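Local structure of penicillin-binding protein 2B (Streptococcus pneumoniae, 2WAD) at residues 202-205 against 206-209. The protein probably forms peptide cross-links between adjacent glycan strands of cell wall peptidoglycan, as a penicillin-binding transpeptidase thought to work in the elongasome. Residues are numbered along the deposited sequence; the frame is centred on the assembly and turned at random.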
loop_
_atom_site.group_PDB
_atom_site.type_symbol
_atom_site.label_atom_id
_atom_site.label_comp_id
_atom_site.label_asym_id
_atom_site.label_seq_id
_atom_site.Cartn_x
_atom_site.Cartn_y
_atom_site.Cartn_z
ATOM N N VAL A 202 34.327 15.028 -15.855
ATOM C CA VAL A 202 34.298 15.493 -14.468
ATOM C C VAL A 202 35.610 16.097 -13.955
ATOM O O VAL A 202 35.602 17.179 -13.368
ATOM C CB VAL A 202 33.851 14.394 -13.476
ATOM C CG1 VAL A 202 33.999 14.893 -12.040
ATOM C CG2 VAL A 202 32.417 13.981 -13.738
ATOM N N ALA A 203 36.736 15.423 -14.165
ATOM C CA ALA A 203 37.995 15.892 -13.590
ATOM C C ALA A 203 38.599 17.115 -14.279
ATOM O O ALA A 203 39.519 17.728 -13.741
ATOM C CB ALA A 203 39.019 14.763 -13.493
ATOM N N VAL A 204 38.101 17.462 -15.464
ATOM C CA VAL A 204 38.427 18.736 -16.103
ATOM C C VAL A 204 37.642 19.876 -15.442
ATOM O O VAL A 204 38.207 20.943 -15.198
ATOM C CB VAL A 204 38.154 18.729 -17.631
ATOM C CG1 VAL A 204 38.347 20.113 -18.210
ATOM C CG2 VAL A 204 39.050 17.727 -18.350
ATOM N N ILE A 205 36.360 19.663 -15.155
ATOM C CA ILE A 205 35.576 20.656 -14.413
ATOM C C ILE A 205 36.167 20.916 -13.027
ATOM O O ILE A 205 36.317 22.071 -12.609
ATOM C CB ILE A 205 34.085 20.280 -14.271
ATOM C CG1 ILE A 205 33.409 20.318 -15.639
ATOM C CG2 ILE A 205 33.378 21.275 -13.336
ATOM C CD1 ILE A 205 32.177 19.468 -15.743
ATOM N N ALA A 206 36.491 19.835 -12.323
ATOM C CA ALA A 206 37.161 19.929 -11.028
ATOM C C ALA A 206 38.428 20.787 -11.111
ATOM O O ALA A 206 38.798 21.452 -10.146
ATOM C CB ALA A 206 37.492 18.530 -10.500
ATOM N N SER A 207 39.085 20.780 -12.267
ATOM C CA SER A 207 40.349 21.493 -12.426
ATOM C C SER A 207 40.219 22.980 -12.780
ATOM O O SER A 207 41.165 23.746 -12.581
ATOM C CB SER A 207 41.236 20.794 -13.456
ATOM O OG SER A 207 40.796 21.090 -14.772
ATOM N N ILE A 208 39.083 23.407 -13.318
ATOM C CA ILE A 208 38.934 24.826 -13.623
ATOM C C ILE A 208 37.740 25.493 -12.951
ATOM O O ILE A 208 37.464 26.666 -13.221
ATOM C CB ILE A 208 38.929 25.129 -15.146
ATOM C CG1 ILE A 208 37.580 24.803 -15.787
ATOM C CG2 ILE A 208 40.112 24.478 -15.879
ATOM C CD1 ILE A 208 37.376 23.375 -16.094
ATOM N N SER A 209 37.067 24.759 -12.066
ATOM C CA SER A 209 35.840 25.218 -11.414
ATOM C C SER A 209 36.016 26.518 -10.640
ATOM O O SER A 209 35.084 27.317 -10.528
ATOM C CB SER A 209 35.245 24.130 -10.517
ATOM O OG SER A 209 36.168 23.709 -9.530
#
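The flat group here is the carbonyl of Ile205, which Ile208 approaches from one face. The amide N of Ile208 lies 3.2 Å from Ile205 O, with the donor 65° out of the carbonyl plane, so the bond misses the lone pairs. Ser209 N gives Ile205 O a second, weak bond of 2.8 Å. One turn earlier, Ala206 N meets Val202 O at 3.0 Å. That bond is nearly straight at the hydrogen (173°), and the donor sits almost on the line of the C=O bond. The regular i to i-4 bonding of an alpha helix thus gives way to a mixture with an i to i-3 bond and weaker ones.

On the flank formed by Val204 and Ile208, the two side chains lie side by side and point the same way. CG1 of Val204 and CD1 of Ile208 are 4.0 Å apart, a closeness that depends on a CD1 of unsure position. The chi1 of Ile208, 78°, sets CG1 between its own backbone N and carbonyl carbon, and from there CD1 turns back along the helix. CD1 is modelled too close to Val204 O, so the place of either atom is doubtful. Ser207 OG lies 2.6 Å from Val204 O, a likely hydrogen bond whose detail is uncertain for the same reason.

The contact covers the later part of helix 199-208 and the turn at Ser209, in the dimerisation-domain region and far from the active-site serine. Val204, Ile205 and Ile208 touch Tyr103 in a loop. The buried side chains of Val202 and Ile205 pack on Ile217, joining the helix to strand 215-225.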